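Local structure of ABC transporter, periplasmic substrate-binding protein (Vibrio cholerae O1 biovar eltor, 1TWY) at residues A[39-42]-A[43-47]; A[124-128]-A[129-133]; A[202-206]-A[207-211]. The protein probably binds phosphate in the periplasm and delivers it to an ABC-type membrane transporter, as phosphate-binding receptors of this kind do. All blocks are in the same frame, centred on the assembly; numbering follows the deposited sequence.

Interaction 1 (A[39-42]-A[43-47]); sequences ARIM and DVLAE
Backbone bonds of the i to i+4 kind tie A39 to D43, I41 to L45 and M42 to A46 within one unbroken helix; the last of them, A46 N to M42 O, is 2.8 Å long with an N-H...O angle of 165°. M42, a selenomethionine, swings CG anti to its own backbone N (chi1 -174°) and then bends at both following torsions. This brings SE to 4.2 Å from L45 CB, the two side chains crossing at about a right angle. L45 also meets I41, whose CG1 lies 4.3 Å from L45 CD1, while I41 CD1 approaches V44 CB at 4.4 Å. The same side chains also pack beyond the helix: M42 on F255 and L259, L45 on F258, L267 and I268, I41 and V44 on Y271. D43 N donates to A39 O (2.9 Å), and the D43 carboxylate folds back beside that same carbonyl, OD2 being 3.3 Å from A39 O, a meeting of two acceptors and no bond. A39, M42, D43 and A46 all touch V60 of strand 57-62, so the packing is that of the crossover helix in a beta-alpha-beta unit, 29-34, 36-52 and 57-62, of a periplasmic binding protein.

Interaction 2 (A[124-128]-A[129-133]); sequences YGIYK and GQITN
G125 O is the acceptor on which the chain turns out of helix 120-128: I131 N reaches it at 3.0 Å with an N-H...O angle of 163°, and Q130 N and G129 N add weak bonds. The I131 donor stands well above the carbonyl plane, 68° out of it. G129 N has a better partner in I126 O, at 3.1 Å. With positive phi at G129 (88°), the bonds back into the last turn make a Schellman motif. I126 O takes a further bond from a water 2.7 Å away, which donates its other hydrogen to I131 O and so bridges the two carbonyls. Beside this bridge, I131 CG2 packs on I126 CG1 (3.8 Å), and I131 CD1 lies against G125 CA, where glycine presents no side chain. A second water joins Y124 OH to Q130 NE2, sitting at the tyrosine ring edge in its plane and accepting from the amide at 3.0 Å. K128 and Q130 run side by side, with K128 CE 3.6 Å from Q130 NE2. The lysine chain bends so that CG sits over one face of the Y124 ring, offset toward its rim, while NZ goes on to a salt bridge with D176. G125 O and I126 O, at the helix end, are thus met by backbone N-H groups and a water, and the lysine charge is probably balanced by D176.

Interaction 3 (A[202-206]-A[207-211]); sequences GFISI and GSVDK
S208 turns its hydroxyl back across the chain onto S205 O, 2.7 Å from OG, so that one serine grips the carbonyl twice, through OG and through its backbone N at 2.9 Å. The two donors come from different directions. OG lies in the carbonyl plane on a lone pair, whereas S208 N stands above the plane, 53° out of it. The hydroxyl gets there because chi1 of S208 (69°) holds OG between the backbone N and the carbonyl carbon. I204 points its side chain into the same corner and lies along the hydroxyl: CD1 is 3.3 Å from S208 OG, with CB and CG1 only slightly farther off. Its CG1 is likewise placed between N and carbonyl carbon (chi1 58°), and an extended chi2 carries CD1 onward to V209, 3.9 Å from CG2. The hydroxyl therefore has a polar partner in S205 O and an apolar flank in the isoleucine. V209 CG2 lies 3.3 Å from I206 O, to which V209 N bonds at 3.2 Å, again from above the carbonyl plane. The S205-S208 and I206-V209 backbone bonds, each from residue i to i+3, mark a short 3-10 turn. The turn closes the end of strand 200-205, which pairs with strand 145-149 on one edge and on the other with strand 96-109, where V209 leans on A106. Helix 187-196 packs alongside: I204 rests on N187, M190 and K191, S208 touches N187, and S205 OG is hydrogen-bonded to N187 ND2. From the same helix, K191 NZ donates a hydrogen bond to S208 O and forms a salt bridge with D210 OD2.

Along the chain the three contacts come in series. Interaction 1, on helix 36-52, and interaction 2, at the C-terminal end of helix 120-128, lie on opposite sides of the chain's centre, their centres about 37 Å apart. Interaction 3, where strand 200-205 ends, is about 22 Å from interaction 1 and about 21 Å from interaction 2, centre to centre. Interactions 2 and 3 touch: Y127 OH is 3.4 Å from G202 CA, and F159 meets the rings of both Y127 and F203. Strands 29-34 and 57-62, flanking helix 36-52, share one mixed sheet with strand 200-205, linked through 79-82, 236-243 and 96-109. This spread is consistent with the two-lobed periplasmic binding fold, interaction 1 in one lobe and the joined pair in the other.

Interaction 1 (A[39-42]-A[43-47])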
# COMPACT_ATOMS: atom_id res chain seq x y z
N ALA A 39 6.59 0.69 -7.81
CA ALA A 39 7.85 0.61 -8.52
C ALA A 39 8.68 -0.64 -8.06
O ALA A 39 9.46 -1.12 -8.80
CB ALA A 39 8.69 1.84 -8.29
N ARG A 40 8.52 -1.06 -6.84
CA ARG A 40 9.22 -2.27 -6.27
C ARG A 40 8.91 -3.48 -7.21
O ARG A 40 9.79 -4.07 -7.81
CB ARG A 40 8.70 -2.53 -4.84
CG ARG A 40 9.05 -1.35 -3.85
CD ARG A 40 8.97 -1.74 -2.35
NE ARG A 40 9.76 -2.95 -2.13
CZ ARG A 40 9.32 -4.07 -1.57
NH1 ARG A 40 8.05 -4.19 -1.15
NH2 ARG A 40 10.15 -5.09 -1.43
N ILE A 41 7.66 -3.68 -7.55
CA ILE A 41 7.34 -4.81 -8.46
C ILE A 41 7.54 -4.44 -9.91
O ILE A 41 7.97 -5.24 -10.70
CB ILE A 41 5.95 -5.38 -8.15
CG1 ILE A 41 5.66 -6.69 -8.89
CG2 ILE A 41 4.78 -4.38 -8.48
CD1 ILE A 41 6.70 -7.89 -8.55
N MSE A 42 7.36 -3.14 -10.24
CA MSE A 42 7.54 -2.77 -11.65
C MSE A 42 8.96 -2.91 -12.12
O MSE A 42 9.22 -3.24 -13.27
CB MSE A 42 6.99 -1.35 -11.99
CG MSE A 42 6.99 -0.91 -13.37
SE MSE A 42 5.71 -2.07 -14.38
CE MSE A 42 4.07 -1.75 -13.42
N ASP A 43 9.90 -2.67 -11.19
CA ASP A 43 11.28 -2.89 -11.55
C ASP A 43 11.56 -4.35 -12.04
O ASP A 43 12.21 -4.60 -13.05
CB ASP A 43 12.14 -2.65 -10.32
CG ASP A 43 12.47 -1.17 -10.06
OD1 ASP A 43 12.26 -0.29 -10.95
OD2 ASP A 43 12.74 -0.86 -8.92
N VAL A 44 10.98 -5.29 -11.35
CA VAL A 44 11.04 -6.70 -11.83
C VAL A 44 10.31 -6.96 -13.14
O VAL A 44 10.83 -7.66 -14.02
CB VAL A 44 10.45 -7.60 -10.80
CG1 VAL A 44 10.60 -9.08 -11.24
CG2 VAL A 44 11.17 -7.44 -9.41
N LEU A 45 9.14 -6.41 -13.30
CA LEU A 45 8.37 -6.65 -14.52
C LEU A 45 9.12 -6.08 -15.71
O LEU A 45 9.12 -6.64 -16.79
CB LEU A 45 6.96 -6.07 -14.38
CG LEU A 45 6.17 -6.71 -13.26
CD1 LEU A 45 4.90 -5.96 -13.03
CD2 LEU A 45 5.82 -8.22 -13.70
N ALA A 46 9.64 -4.87 -15.53
CA ALA A 46 10.35 -4.17 -16.59
C ALA A 46 11.60 -5.01 -17.03
O ALA A 46 11.80 -5.27 -18.22
CB ALA A 46 10.80 -2.79 -16.14
N GLU A 47 12.41 -5.40 -16.05
CA GLU A 47 13.61 -6.20 -16.36
C GLU A 47 13.20 -7.48 -17.12
O GLU A 47 13.81 -7.83 -18.13
CB GLU A 47 14.43 -6.48 -15.09
CG GLU A 47 15.64 -7.42 -15.28
CD GLU A 47 16.77 -7.17 -14.27
OE1 GLU A 47 17.16 -5.98 -14.03
OE2 GLU A 47 17.26 -8.17 -13.69

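Interaction 2 (A[124-128]-A[129-133])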
# COMPACT_ATOMS: atom_id res chain seq x y z
N TYR A 124 -8.94 3.47 14.76
CA TYR A 124 -8.84 4.91 14.60
C TYR A 124 -8.62 5.61 15.92
O TYR A 124 -7.73 6.47 16.08
CB TYR A 124 -10.13 5.42 13.91
CG TYR A 124 -10.21 6.93 13.81
CD1 TYR A 124 -9.65 7.62 12.72
CD2 TYR A 124 -10.81 7.72 14.81
CE1 TYR A 124 -9.72 8.97 12.57
CE2 TYR A 124 -10.86 9.04 14.68
CZ TYR A 124 -10.27 9.72 13.56
OH TYR A 124 -10.36 11.12 13.45
N GLY A 125 -9.47 5.28 16.88
CA GLY A 125 -9.25 5.81 18.20
C GLY A 125 -7.96 5.60 18.91
O GLY A 125 -7.37 6.52 19.56
N ILE A 126 -7.39 4.41 18.68
CA ILE A 126 -6.05 4.17 19.19
C ILE A 126 -4.95 5.04 18.54
O ILE A 126 -4.18 5.72 19.19
CB ILE A 126 -5.73 2.64 18.99
CG1 ILE A 126 -6.52 1.79 19.99
CG2 ILE A 126 -4.19 2.37 19.13
CD1 ILE A 126 -6.58 0.37 19.66
N TYR A 127 -4.97 5.13 17.21
CA TYR A 127 -4.00 5.94 16.47
C TYR A 127 -4.19 7.42 16.71
O TYR A 127 -3.23 8.16 16.65
CB TYR A 127 -3.90 5.55 14.97
CG TYR A 127 -2.91 4.41 14.84
CD1 TYR A 127 -3.27 3.11 15.10
CD2 TYR A 127 -1.65 4.65 14.43
CE1 TYR A 127 -2.35 2.08 15.07
CE2 TYR A 127 -0.72 3.60 14.32
CZ TYR A 127 -1.04 2.39 14.65
OH TYR A 127 -0.12 1.31 14.63
N LYS A 128 -5.42 7.85 17.09
CA LYS A 128 -5.63 9.24 17.42
C LYS A 128 -5.21 9.61 18.81
O LYS A 128 -5.11 10.79 19.08
CB LYS A 128 -7.10 9.63 17.33
CG LYS A 128 -7.60 9.84 15.95
CD LYS A 128 -7.25 11.18 15.34
CE LYS A 128 -8.12 12.35 15.87
NZ LYS A 128 -7.30 13.60 15.83
N GLY A 129 -5.00 8.66 19.67
CA GLY A 129 -4.63 8.84 21.02
C GLY A 129 -5.89 9.01 21.91
O GLY A 129 -5.72 9.30 23.11
N GLN A 130 -7.05 8.72 21.38
CA GLN A 130 -8.31 8.78 22.13
C GLN A 130 -8.51 7.55 22.99
O GLN A 130 -9.02 7.62 24.13
CB GLN A 130 -9.47 8.93 21.20
CG GLN A 130 -9.50 10.22 20.43
CD GLN A 130 -10.49 10.19 19.21
OE1 GLN A 130 -11.20 9.19 18.94
NE2 GLN A 130 -10.48 11.27 18.43
N ILE A 131 -8.06 6.41 22.51
CA ILE A 131 -8.11 5.16 23.24
C ILE A 131 -6.69 4.83 23.66
O ILE A 131 -5.83 4.67 22.81
CB ILE A 131 -8.65 4.08 22.36
CG1 ILE A 131 -10.09 4.39 21.98
CG2 ILE A 131 -8.44 2.73 23.09
CD1 ILE A 131 -10.68 3.49 20.99
N THR A 132 -6.40 4.77 24.96
CA THR A 132 -5.02 4.71 25.43
C THR A 132 -4.64 3.43 26.26
O THR A 132 -3.46 3.26 26.58
CB THR A 132 -4.60 5.90 26.22
OG1 THR A 132 -5.50 6.03 27.34
CG2 THR A 132 -4.69 7.23 25.44
N ASN A 133 -5.62 2.59 26.55
CA ASN A 133 -5.40 1.36 27.33
C ASN A 133 -6.04 0.23 26.67
O ASN A 133 -7.18 0.29 26.15
CB ASN A 133 -6.02 1.58 28.78
CG ASN A 133 -5.63 0.46 29.76
OD1 ASN A 133 -5.90 -0.70 29.47
ND2 ASN A 133 -5.01 0.80 30.86
O HOH W 1 -11.53 12.43 15.82
O HOH W 2 -3.49 5.49 21.84

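Interaction 3 (A[202-206]-A[207-211])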
# COMPACT_ATOMS: atom_id res chain seq x y z
N GLY A 202 1.07 -2.20 15.86
CA GLY A 202 1.61 -1.61 14.68
C GLY A 202 0.99 -2.21 13.42
O GLY A 202 0.02 -2.93 13.49
N PHE A 203 1.53 -1.80 12.28
CA PHE A 203 1.05 -2.25 10.92
C PHE A 203 2.29 -2.61 10.10
O PHE A 203 3.36 -1.98 10.21
CB PHE A 203 0.16 -1.27 10.24
CG PHE A 203 0.72 0.07 10.05
CD1 PHE A 203 0.61 1.04 11.05
CD2 PHE A 203 1.45 0.39 8.92
CE1 PHE A 203 1.21 2.26 10.94
CE2 PHE A 203 2.06 1.66 8.82
CZ PHE A 203 1.89 2.60 9.84
N ILE A 204 2.14 -3.59 9.24
CA ILE A 204 3.20 -4.06 8.33
C ILE A 204 2.53 -4.54 7.05
O ILE A 204 1.34 -4.85 6.98
CB ILE A 204 3.97 -5.24 8.90
CG1 ILE A 204 3.08 -6.49 9.25
CG2 ILE A 204 4.84 -4.87 10.14
CD1 ILE A 204 4.01 -7.66 9.78
N SER A 205 3.29 -4.55 5.98
CA SER A 205 2.84 -5.20 4.75
C SER A 205 2.44 -6.66 5.02
O SER A 205 3.08 -7.39 5.77
CB SER A 205 3.97 -5.23 3.71
OG SER A 205 4.76 -4.02 3.68
N ILE A 206 1.31 -7.11 4.43
CA ILE A 206 0.76 -8.38 4.77
C ILE A 206 1.71 -9.54 4.47
O ILE A 206 1.79 -10.50 5.26
CB ILE A 206 -0.63 -8.53 4.06
CG1 ILE A 206 -1.36 -9.69 4.64
CG2 ILE A 206 -0.43 -8.66 2.48
CD1 ILE A 206 -2.81 -9.61 4.34
N GLY A 207 2.53 -9.36 3.45
CA GLY A 207 3.56 -10.33 3.07
C GLY A 207 4.67 -10.50 4.07
O GLY A 207 5.28 -11.57 4.14
N SER A 208 4.89 -9.47 4.90
CA SER A 208 5.95 -9.52 5.92
C SER A 208 5.53 -10.21 7.16
O SER A 208 6.35 -10.44 8.02
CB SER A 208 6.48 -8.12 6.19
OG SER A 208 5.53 -7.39 6.83
N VAL A 209 4.24 -10.57 7.35
CA VAL A 209 3.82 -11.30 8.51
C VAL A 209 4.60 -12.55 8.76
O VAL A 209 4.76 -13.35 7.81
CB VAL A 209 2.33 -11.67 8.50
CG1 VAL A 209 1.93 -12.53 9.72
CG2 VAL A 209 1.49 -10.36 8.52
N ASP A 210 5.08 -12.73 9.96
CA ASP A 210 5.70 -14.02 10.33
C ASP A 210 5.34 -14.38 11.73
O ASP A 210 4.51 -13.68 12.36
CB ASP A 210 7.22 -13.99 10.02
CG ASP A 210 7.99 -13.06 10.91
OD1 ASP A 210 7.53 -12.71 12.02
OD2 ASP A 210 9.13 -12.63 10.56
N LYS A 211 5.88 -15.47 12.26
CA LYS A 211 5.44 -15.93 13.56
C LYS A 211 5.93 -15.13 14.75
O LYS A 211 5.55 -15.50 15.85
CB LYS A 211 5.79 -17.41 13.78
CG LYS A 211 4.97 -18.29 12.76
CD LYS A 211 5.10 -19.86 13.12
CE LYS A 211 5.06 -20.82 11.89
NZ LYS A 211 5.49 -22.25 12.22